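Local coordinates for extracellular ligand-binding receptor (Desulfohalobium retbaense DSM 5692, PDB 5ERE), which probably senses extracytoplasmic solutes, binding 2-oxo-4-methylpentanoic acid in a leucine-binding-protein-like module and cytosine in a tandem PAS (Cache-type) sensor module, at residues R99-V110 with F298-Y308; P474-R482 with N554-G562. All blocks are in the same frame, centred on the assembly; numbering follows the deposited sequence.

Contact 1: R99-V110 with F298-Y308; sequences RTEPGHTIRLTV and FANDGDASYPY. With EDO (1,2-ethanediol), chain G.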
loop_
_atom_site.group_PDB
_atom_site.type_symbol
_atom_site.label_atom_id
_atom_site.label_comp_id
_atom_site.label_asym_id
_atom_site.label_seq_id
_atom_site.Cartn_x
_atom_site.Cartn_y
_atom_site.Cartn_z
ATOM N N ARG A 99 -3.033 -20.029 3.139
ATOM C CA ARG A 99 -1.890 -20.959 3.080
ATOM C C ARG A 99 -1.661 -21.732 4.378
ATOM O O ARG A 99 -1.641 -21.150 5.453
ATOM C CB ARG A 99 -0.590 -20.207 2.760
ATOM C CG ARG A 99 -0.582 -19.369 1.480
ATOM C CD ARG A 99 0.714 -18.541 1.373
ATOM N NE ARG A 99 0.925 -18.005 0.028
ATOM C CZ ARG A 99 1.225 -18.765 -1.018
ATOM N NH1 ARG A 99 1.344 -20.085 -0.850
ATOM N NH2 ARG A 99 1.392 -18.217 -2.230
ATOM N N THR A 100 -1.438 -23.035 4.256
ATOM C CA THR A 100 -1.176 -23.918 5.392
ATOM C C THR A 100 0.045 -24.802 5.147
ATOM O O THR A 100 0.635 -25.316 6.077
ATOM C CB THR A 100 -2.384 -24.826 5.692
ATOM O OG1 THR A 100 -2.566 -25.782 4.643
ATOM C CG2 THR A 100 -3.625 -24.010 5.809
ATOM N N GLU A 101 0.402 -24.969 3.880
ATOM C CA GLU A 101 1.503 -25.819 3.484
ATOM C C GLU A 101 2.606 -24.959 2.909
ATOM O O GLU A 101 2.524 -24.508 1.773
ATOM C CB GLU A 101 1.028 -26.857 2.474
ATOM C CG GLU A 101 -0.164 -27.637 2.963
ATOM C CD GLU A 101 0.061 -28.152 4.359
ATOM O OE1 GLU A 101 1.063 -28.867 4.558
ATOM O OE2 GLU A 101 -0.738 -27.810 5.252
ATOM N N PRO A 102 3.640 -24.697 3.702
ATOM C CA PRO A 102 4.646 -23.800 3.151
ATOM C C PRO A 102 5.363 -24.437 1.943
ATOM O O PRO A 102 5.538 -25.648 1.865
ATOM C CB PRO A 102 5.589 -23.564 4.340
ATOM C CG PRO A 102 4.820 -23.960 5.543
ATOM C CD PRO A 102 3.912 -25.039 5.109
ATOM N N GLY A 103 5.707 -23.606 0.968
ATOM C CA GLY A 103 6.341 -24.085 -0.245
ATOM C C GLY A 103 5.377 -24.673 -1.254
ATOM O O GLY A 103 5.786 -25.371 -2.173
ATOM N N HIS A 104 4.089 -24.395 -1.097
ATOM C CA HIS A 104 3.090 -24.944 -2.011
ATOM C C HIS A 104 2.175 -23.831 -2.401
ATOM O O HIS A 104 1.834 -22.956 -1.568
ATOM C CB HIS A 104 2.306 -26.111 -1.394
ATOM C CG HIS A 104 3.145 -27.336 -1.154
ATOM N ND1 HIS A 104 3.202 -28.385 -2.047
ATOM C CD2 HIS A 104 3.973 -27.662 -0.136
ATOM C CE1 HIS A 104 4.030 -29.307 -1.586
ATOM N NE2 HIS A 104 4.508 -28.895 -0.427
ATOM N N THR A 105 1.816 -23.876 -3.682
ATOM C CA THR A 105 0.958 -22.896 -4.325
ATOM C C THR A 105 1.668 -21.580 -4.571
ATOM O O THR A 105 2.028 -20.856 -3.654
ATOM C CB THR A 105 -0.336 -22.592 -3.517
ATOM O OG1 THR A 105 -1.078 -23.803 -3.332
ATOM C CG2 THR A 105 -1.193 -21.586 -4.297
ATOM N N ILE A 106 1.840 -21.267 -5.840
ATOM C CA ILE A 106 2.291 -19.966 -6.217
ATOM C C ILE A 106 1.032 -19.151 -6.481
ATOM O O ILE A 106 0.094 -19.662 -7.049
ATOM C CB ILE A 106 3.176 -20.023 -7.477
ATOM C CG1 ILE A 106 4.541 -20.646 -7.140
ATOM C CG2 ILE A 106 3.334 -18.629 -8.129
ATOM C CD1 ILE A 106 5.466 -19.757 -6.309
ATOM N N ARG A 107 1.041 -17.897 -6.074
ATOM C CA ARG A 107 -0.119 -17.033 -6.275
ATOM C C ARG A 107 0.222 -15.747 -7.031
ATOM O O ARG A 107 1.077 -14.971 -6.608
ATOM C CB ARG A 107 -0.740 -16.672 -4.941
ATOM C CG ARG A 107 -1.782 -15.590 -5.128
ATOM C CD ARG A 107 -2.638 -15.410 -3.915
ATOM N NE ARG A 107 -1.917 -14.931 -2.743
ATOM C CZ ARG A 107 -2.493 -14.305 -1.723
ATOM N NH1 ARG A 107 -3.809 -14.046 -1.752
ATOM N NH2 ARG A 107 -1.750 -13.913 -0.686
ATOM N N LEU A 108 -0.491 -15.507 -8.123
ATOM C CA LEU A 108 -0.272 -14.320 -8.930
ATOM C C LEU A 108 -1.122 -13.122 -8.497
ATOM O O LEU A 108 -0.882 -12.018 -8.956
ATOM C CB LEU A 108 -0.567 -14.624 -10.401
ATOM C CG LEU A 108 0.635 -15.092 -11.222
ATOM C CD1 LEU A 108 0.879 -16.494 -10.922
ATOM C CD2 LEU A 108 0.354 -14.925 -12.740
ATOM N N THR A 109 -2.073 -13.338 -7.595
ATOM C CA THR A 109 -2.999 -12.263 -7.169
ATOM C C THR A 109 -2.507 -11.622 -5.882
ATOM O O THR A 109 -2.220 -12.318 -4.905
ATOM C CB THR A 109 -4.419 -12.826 -6.953
ATOM O OG1 THR A 109 -4.785 -13.669 -8.054
ATOM C CG2 THR A 109 -5.468 -11.731 -6.707
ATOM N N VAL A 110 -2.413 -10.301 -5.875
ATOM C CA VAL A 110 -2.112 -9.562 -4.665
ATOM C C VAL A 110 -3.217 -9.796 -3.632
ATOM O O VAL A 110 -4.405 -9.776 -3.953
ATOM C CB VAL A 110 -1.934 -8.056 -4.938
ATOM C CG1 VAL A 110 -1.924 -7.245 -3.639
ATOM C CG2 VAL A 110 -0.622 -7.798 -5.686
ATOM N N PHE A 298 7.948 -11.961 -6.699
ATOM C CA PHE A 298 7.388 -12.975 -5.799
ATOM C C PHE A 298 8.225 -13.095 -4.518
ATOM O O PHE A 298 9.457 -13.210 -4.559
ATOM C CB PHE A 298 7.302 -14.325 -6.486
ATOM C CG PHE A 298 6.307 -14.407 -7.595
ATOM C CD1 PHE A 298 6.640 -13.939 -8.852
ATOM C CD2 PHE A 298 5.068 -14.997 -7.415
ATOM C CE1 PHE A 298 5.773 -14.033 -9.911
ATOM C CE2 PHE A 298 4.177 -15.101 -8.482
ATOM C CZ PHE A 298 4.551 -14.616 -9.754
ATOM N N ALA A 299 7.543 -13.096 -3.378
ATOM C CA ALA A 299 8.182 -13.308 -2.076
ATOM C C ALA A 299 8.643 -14.746 -1.982
ATOM O O ALA A 299 8.220 -15.575 -2.796
ATOM C CB ALA A 299 7.184 -12.991 -0.900
ATOM N N ASN A 300 9.467 -15.052 -0.977
ATOM C CA ASN A 300 9.846 -16.436 -0.685
ATOM C C ASN A 300 8.655 -17.371 -0.443
ATOM O O ASN A 300 8.755 -18.548 -0.738
ATOM C CB ASN A 300 10.783 -16.501 0.544
ATOM C CG ASN A 300 12.167 -15.909 0.273
ATOM O OD1 ASN A 300 12.528 -15.620 -0.877
ATOM N ND2 ASN A 300 12.959 -15.745 1.338
ATOM N N ASP A 301 7.531 -16.876 0.089
ATOM C CA ASP A 301 6.398 -17.762 0.367
ATOM C C ASP A 301 5.545 -17.967 -0.887
ATOM O O ASP A 301 4.499 -18.626 -0.846
ATOM C CB ASP A 301 5.549 -17.226 1.558
ATOM C CG ASP A 301 4.849 -15.889 1.272
ATOM O OD1 ASP A 301 5.026 -15.303 0.184
ATOM O OD2 ASP A 301 4.110 -15.406 2.160
ATOM N N GLY A 302 5.970 -17.398 -2.017
ATOM C CA GLY A 302 5.277 -17.655 -3.272
ATOM C C GLY A 302 4.148 -16.699 -3.649
ATOM O O GLY A 302 3.330 -17.020 -4.498
ATOM N N ASP A 303 4.139 -15.510 -3.062
ATOM C CA ASP A 303 3.064 -14.537 -3.279
ATOM C C ASP A 303 3.580 -13.424 -4.147
ATOM O O ASP A 303 4.588 -12.819 -3.788
ATOM C CB ASP A 303 2.590 -13.912 -1.956
ATOM C CG ASP A 303 1.495 -14.700 -1.264
ATOM O OD1 ASP A 303 0.853 -15.568 -1.879
ATOM O OD2 ASP A 303 1.274 -14.413 -0.074
ATOM N N ALA A 304 2.885 -13.128 -5.248
ATOM C CA ALA A 304 3.216 -11.983 -6.092
ATOM C C ALA A 304 2.952 -10.656 -5.385
ATOM O O ALA A 304 2.067 -10.547 -4.542
ATOM C CB ALA A 304 2.420 -12.036 -7.396
ATOM N N SER A 305 3.690 -9.631 -5.788
ATOM C CA SER A 305 3.419 -8.268 -5.353
ATOM C C SER A 305 3.647 -7.325 -6.539
ATOM O O SER A 305 4.610 -7.471 -7.294
ATOM C CB SER A 305 4.322 -7.914 -4.159
ATOM O OG SER A 305 4.413 -6.531 -3.975
ATOM N N TYR A 306 2.743 -6.364 -6.696
ATOM C CA TYR A 306 2.893 -5.323 -7.702
ATOM C C TYR A 306 1.991 -4.146 -7.299
ATOM O O TYR A 306 1.019 -4.329 -6.550
ATOM C CB TYR A 306 2.541 -5.825 -9.093
ATOM C CG TYR A 306 1.381 -6.784 -9.209
ATOM C CD1 TYR A 306 1.579 -8.155 -9.155
ATOM C CD2 TYR A 306 0.085 -6.319 -9.434
ATOM C CE1 TYR A 306 0.555 -9.039 -9.307
ATOM C CE2 TYR A 306 -0.977 -7.214 -9.574
ATOM C CZ TYR A 306 -0.733 -8.572 -9.489
ATOM O OH TYR A 306 -1.714 -9.522 -9.658
ATOM N N PRO A 307 2.319 -2.946 -7.770
ATOM C CA PRO A 307 1.578 -1.800 -7.215
ATOM C C PRO A 307 0.115 -1.681 -7.694
ATOM O O PRO A 307 -0.262 -2.204 -8.748
ATOM C CB PRO A 307 2.412 -0.598 -7.670
ATOM C CG PRO A 307 3.191 -1.103 -8.903
ATOM C CD PRO A 307 3.463 -2.536 -8.627
ATOM N N TYR A 308 -0.691 -1.023 -6.854
ATOM C CA TYR A 308 -2.091 -0.710 -7.106
ATOM C C TYR A 308 -2.279 0.808 -7.089
ATOM O O TYR A 308 -1.490 1.568 -6.467
ATOM C CB TYR A 308 -3.044 -1.327 -6.031
ATOM C CG TYR A 308 -3.452 -2.768 -6.226
ATOM C CD1 TYR A 308 -2.522 -3.747 -6.550
ATOM C CD2 TYR A 308 -4.757 -3.157 -6.068
ATOM C CE1 TYR A 308 -2.900 -5.065 -6.718
ATOM C CE2 TYR A 308 -5.144 -4.456 -6.236
ATOM C CZ TYR A 308 -4.187 -5.416 -6.577
ATOM O OH TYR A 308 -4.536 -6.714 -6.760
HETATM C C1 EDO G . -3.965 -12.220 2.423
HETATM O O1 EDO G . -4.706 -11.017 2.666
HETATM C C2 EDO G . -4.976 -13.294 2.074
HETATM O O2 EDO G . -4.518 -14.054 0.952
HETATM O O HOH W 1 4.583 -20.668 0.939
HETATM O O HOH W 2 -0.000 -12.587 -3.368
HETATM O O HOH W 3 -6.147 -7.750 -5.000
#
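Methyl CG2 of Val110 stands over the middle of the Tyr306 ring in a CH-pi contact, 3.8 Å from its centroid and 6° off the normal. CG of Tyr306 sits between its backbone N and carbonyl carbon (chi1 38°), which lays the ring beneath that methyl and lets Tyr306 OH give a 2.7 Å hydrogen bond to Leu108 O, in the carbonyl plane. The Val110 and Tyr308 side chains approach each other from opposite directions, Val110 CB lying 3.4 Å from Tyr308 OH, and water 3 joins that OH to Val110 O. A second apolar patch lies beyond Ala304, where the Ile106 and Phe298 side chains cross at about a right angle, Ile106 CG2 lying 3.6 Å from Phe298 CE2.

Next comes a single beta bridge, in which Arg107 N donates to Gly302 O and Ala304 N to Arg107 O. At the polar edge Asp303 receives two arginines. Arg99 turns NE and NH2 side-on to Asp303 OD1, NH2 at 2.7 Å; Arg107 spreads NE and NH2 over OD1 and OD2, its chain bent at chi3 (65°). OD1 accepts three N-H groups, none in the carboxylate plane: the two of Arg99 come from one side, Arg107 NE from the other. Arg99 also grips Thr105 O end-on, while Arg107 NH1 bonds Ser94 O and an ethanediol, probably from the crystallisation liquor.

The shared carboxylate probably offsets both charges, tying the loop at Arg99 and strand 106-107 to Asp303, between the Ala299-Gly302 turn and strand 304-314, near the ketoacid pocket of this periplasmic-binding-protein fold.

Contact 2: P474-R482 with N554-G562; sequences PVEIFVLQR and NYRLALTYG
Phe478 N gives Ala558 O a hydrogen bond of 2.8 Å, and Ala558 N returns one to Phe478 O that is almost straight, at 177°. The same exchange recurs at Glu476 with Thr560 and at Leu480 with Arg556, a worked example of antiparallel pairing in which hydrogen-bonded pairs alternate with the non-hydrogen-bonded pairs Ile477-Leu559 and Val479-Leu557. CA-H...O contacts accompany the ladder, with Ile477 CA 3.0 Å from Ala558 O.

On one face, Phe478 has CG between its backbone N and carbonyl carbon (chi1 59°), which folds the ring across the partner strand: Ala558 CB sits over one face, offset toward the rim, 3.5 Å from Phe478 CZ. Thr560 CG2 meets the same ring at its edge, 3.9 Å from Phe478 CE1. Water 5 links Thr560 OG1 to Glu476 OE1 on this side. On the other face Ile477, Val479, Leu557 and Leu559 make an aliphatic layer, with Tyr555 CB against Val479 CG1 at its end. Leu557 CD1 touches two side chains, 3.5 Å from Ile477 CG2 and 3.8 Å from Val479 CG2.

At one end Arg482 and Arg556 run side by side, guanidinium planes 61° apart and Arg482 NE 3.9 Å from Arg556 NH2; Arg556 is held by Met518 O, Val519 O and Ser547 OG, which probably eases the closeness of like charges.

These are the first and last strands of a five-stranded antiparallel sheet of order 2-1-5-4-3, consistent with the second domain of a tandem PAS sensor. Strand 486-488 flanks 476-480, and 541-550 flanks 553-561. Helix 515-520 packs on the Phe478, Leu480 and Ala558 face through Met518, and the Tyr561 ring stacks on Phe325.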
loop_
_atom_site.group_PDB
_atom_site.type_symbol
_atom_site.label_atom_id
_atom_site.label_comp_id
_atom_site.label_asym_id
_atom_site.label_seq_id
_atom_site.Cartn_x
_atom_site.Cartn_y
_atom_site.Cartn_z
ATOM N N PRO A 474 2.347 3.378 -6.938
ATOM C CA PRO A 474 3.477 3.697 -7.834
ATOM C C PRO A 474 3.847 5.174 -7.800
ATOM O O PRO A 474 3.645 5.891 -8.756
ATOM C CB PRO A 474 2.940 3.295 -9.214
ATOM C CG PRO A 474 1.465 3.693 -9.109
ATOM C CD PRO A 474 1.081 3.253 -7.676
ATOM N N VAL A 475 4.390 5.628 -6.687
ATOM C CA VAL A 475 4.740 7.029 -6.502
ATOM C C VAL A 475 5.995 7.050 -5.663
ATOM O O VAL A 475 6.297 6.074 -5.005
ATOM C CB VAL A 475 3.627 7.867 -5.748
ATOM C CG1 VAL A 475 2.274 7.667 -6.365
ATOM C CG2 VAL A 475 3.592 7.506 -4.250
ATOM N N GLU A 476 6.692 8.180 -5.646
ATOM C CA GLU A 476 7.723 8.408 -4.643
ATOM C C GLU A 476 7.525 9.739 -3.956
ATOM O O GLU A 476 7.016 10.686 -4.557
ATOM C CB GLU A 476 9.121 8.353 -5.276
ATOM C CG GLU A 476 9.342 7.113 -6.125
ATOM C CD GLU A 476 10.766 7.011 -6.669
ATOM O OE1 GLU A 476 11.463 8.047 -6.741
ATOM O OE2 GLU A 476 11.192 5.883 -7.011
ATOM N N ILE A 477 7.917 9.792 -2.688
ATOM C CA ILE A 477 7.939 11.039 -1.931
ATOM C C ILE A 477 9.367 11.287 -1.436
ATOM O O ILE A 477 9.995 10.381 -0.852
ATOM C CB ILE A 477 6.957 10.989 -0.748
ATOM C CG1 ILE A 477 5.527 10.894 -1.272
ATOM C CG2 ILE A 477 7.142 12.191 0.208
ATOM C CD1 ILE A 477 4.475 10.915 -0.262
ATOM N N PHE A 478 9.882 12.500 -1.642
ATOM C CA PHE A 478 11.189 12.832 -1.110
ATOM C C PHE A 478 11.108 14.147 -0.343
ATOM O O PHE A 478 10.100 14.842 -0.390
ATOM C CB PHE A 478 12.267 12.859 -2.220
ATOM C CG PHE A 478 12.003 13.841 -3.334
ATOM C CD1 PHE A 478 11.209 13.483 -4.396
ATOM C CD2 PHE A 478 12.573 15.112 -3.309
ATOM C CE1 PHE A 478 10.979 14.391 -5.455
ATOM C CE2 PHE A 478 12.351 16.023 -4.368
ATOM C CZ PHE A 478 11.559 15.653 -5.429
ATOM N N VAL A 479 12.155 14.419 0.435
ATOM C CA VAL A 479 12.255 15.603 1.258
ATOM C C VAL A 479 13.496 16.393 0.928
ATOM O O VAL A 479 14.602 15.877 0.914
ATOM C CB VAL A 479 12.266 15.256 2.746
ATOM C CG1 VAL A 479 12.291 16.524 3.589
ATOM C CG2 VAL A 479 11.047 14.440 3.069
ATOM N N LEU A 480 13.281 17.670 0.654
ATOM C CA LEU A 480 14.364 18.580 0.318
ATOM C C LEU A 480 14.504 19.645 1.380
ATOM O O LEU A 480 13.509 20.166 1.915
ATOM C CB LEU A 480 14.100 19.272 -1.026
ATOM C CG LEU A 480 14.964 18.972 -2.235
ATOM C CD1 LEU A 480 15.037 17.472 -2.473
ATOM C CD2 LEU A 480 14.371 19.701 -3.466
ATOM N N GLN A 481 15.747 20.002 1.667
ATOM C CA GLN A 481 16.072 21.175 2.462
ATOM C C GLN A 481 15.888 22.465 1.673
ATOM O O GLN A 481 15.928 22.441 0.462
ATOM C CB GLN A 481 17.501 21.095 2.909
ATOM C CG GLN A 481 17.735 21.694 4.223
ATOM C CD GLN A 481 18.914 21.055 4.873
ATOM O OE1 GLN A 481 18.805 20.563 5.981
ATOM N NE2 GLN A 481 20.049 21.037 4.176
ATOM N N ARG A 482 15.729 23.590 2.358
ATOM C CA ARG A 482 15.500 24.863 1.649
ATOM C C ARG A 482 16.608 25.165 0.633
ATOM O O ARG A 482 16.314 25.508 -0.511
ATOM C CB ARG A 482 15.384 26.004 2.640
ATOM C CG ARG A 482 14.302 26.996 2.322
ATOM C CD ARG A 482 14.837 28.075 1.493
ATOM N NE ARG A 482 13.850 29.104 1.192
ATOM C CZ ARG A 482 14.068 30.070 0.303
ATOM N NH1 ARG A 482 15.218 30.095 -0.374
ATOM N NH2 ARG A 482 13.139 30.991 0.065
ATOM N N ASN A 554 11.611 25.044 7.456
ATOM C CA ASN A 554 10.700 24.287 6.634
ATOM C C ASN A 554 11.437 23.404 5.627
ATOM O O ASN A 554 12.484 23.783 5.111
ATOM C CB ASN A 554 9.739 25.247 5.925
ATOM C CG ASN A 554 8.976 26.122 6.911
ATOM O OD1 ASN A 554 8.200 25.629 7.732
ATOM N ND2 ASN A 554 9.217 27.416 6.855
ATOM N N TYR A 555 10.863 22.224 5.388
ATOM C CA TYR A 555 11.342 21.261 4.406
ATOM C C TYR A 555 10.300 21.082 3.351
ATOM O O TYR A 555 9.085 21.085 3.645
ATOM C CB TYR A 555 11.634 19.889 5.053
ATOM C CG TYR A 555 12.410 20.000 6.311
ATOM C CD1 TYR A 555 13.758 20.301 6.299
ATOM C CD2 TYR A 555 11.785 19.834 7.528
ATOM C CE1 TYR A 555 14.461 20.416 7.482
ATOM C CE2 TYR A 555 12.466 19.947 8.681
ATOM C CZ TYR A 555 13.801 20.238 8.667
ATOM O OH TYR A 555 14.454 20.346 9.875
ATOM N N ARG A 556 10.767 20.866 2.130
ATOM C CA ARG A 556 9.874 20.573 1.038
ATOM C C ARG A 556 9.649 19.085 0.941
ATOM O O ARG A 556 10.599 18.299 0.994
ATOM C CB ARG A 556 10.417 21.112 -0.291
ATOM C CG ARG A 556 10.877 22.537 -0.233
ATOM C CD ARG A 556 9.710 23.553 -0.240
ATOM N NE ARG A 556 10.219 24.923 -0.314
ATOM C CZ ARG A 556 10.058 25.873 0.610
ATOM N NH1 ARG A 556 9.366 25.650 1.715
ATOM N NH2 ARG A 556 10.583 27.080 0.416
ATOM N N LEU A 557 8.369 18.736 0.788
ATOM C CA LEU A 557 7.861 17.387 0.719
ATOM C C LEU A 557 7.258 17.239 -0.645
ATOM O O LEU A 557 6.263 17.905 -0.966
ATOM C CB LEU A 557 6.816 17.136 1.825
ATOM C CG LEU A 557 6.249 15.724 1.974
ATOM C CD1 LEU A 557 7.292 14.786 2.622
ATOM C CD2 LEU A 557 4.963 15.777 2.815
ATOM N N ALA A 558 7.877 16.394 -1.468
ATOM C CA ALA A 558 7.484 16.265 -2.870
ATOM C C ALA A 558 7.072 14.849 -3.175
ATOM O O ALA A 558 7.696 13.877 -2.713
ATOM C CB ALA A 558 8.600 16.673 -3.766
ATOM N N LEU A 559 6.035 14.753 -3.986
ATOM C CA LEU A 559 5.521 13.498 -4.506
ATOM C C LEU A 559 5.613 13.501 -6.011
ATOM O O LEU A 559 5.142 14.443 -6.642
ATOM C CB LEU A 559 4.069 13.286 -4.078
ATOM C CG LEU A 559 3.448 11.953 -4.510
ATOM C CD1 LEU A 559 2.317 11.630 -3.523
ATOM C CD2 LEU A 559 2.911 11.948 -5.941
ATOM N N THR A 560 6.194 12.438 -6.573
ATOM C CA THR A 560 6.253 12.234 -8.004
ATOM C C THR A 560 5.565 10.949 -8.460
ATOM O O THR A 560 5.501 9.954 -7.745
ATOM C CB THR A 560 7.717 12.187 -8.517
ATOM O OG1 THR A 560 8.432 11.177 -7.801
ATOM C CG2 THR A 560 8.412 13.512 -8.314
ATOM N N TYR A 561 5.048 10.993 -9.680
ATOM C CA TYR A 561 4.337 9.873 -10.266
ATOM C C TYR A 561 4.383 10.024 -11.780
ATOM O O TYR A 561 4.643 11.132 -12.295
ATOM C CB TYR A 561 2.884 9.794 -9.740
ATOM C CG TYR A 561 1.992 10.950 -10.104
ATOM C CD1 TYR A 561 2.036 12.144 -9.394
ATOM C CD2 TYR A 561 1.098 10.855 -11.161
ATOM C CE1 TYR A 561 1.212 13.213 -9.739
ATOM C CE2 TYR A 561 0.275 11.921 -11.503
ATOM C CZ TYR A 561 0.344 13.092 -10.791
ATOM O OH TYR A 561 -0.478 14.158 -11.147
ATOM N N GLY A 562 4.129 8.915 -12.476
ATOM C CA GLY A 562 4.229 8.839 -13.932
ATOM C C GLY A 562 3.577 9.994 -14.668
ATOM O O GLY A 562 2.497 9.868 -15.248
HETATM O O HOH W 4 3.180 6.479 -11.113
HETATM O O HOH W 5 11.035 11.139 -7.068
HETATM O O HOH W 6 14.917 23.803 5.092
#

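In the fold
Contact 1 is largely buried in the periplasmic-binding-protein module, near the ketoacid and calcium sites, whereas contact 2 is partly buried and lies away from the annotated sites, in a five-stranded antiparallel sheet. The centres of contact 1 and contact 2 are about 31 Å apart, on opposite sides of the chain's centre, and the two share no strand. The chemistry follows the setting: 99-110 and 298-308 have one backbone bridge, so side-chain charges and aromatic packing carry much of the join, while 474-482 and 554-562 are joined by a regular backbone ladder with side chains packing on both faces. The contacts nevertheless touch where Tyr308 and Pro307 pack against Pro474.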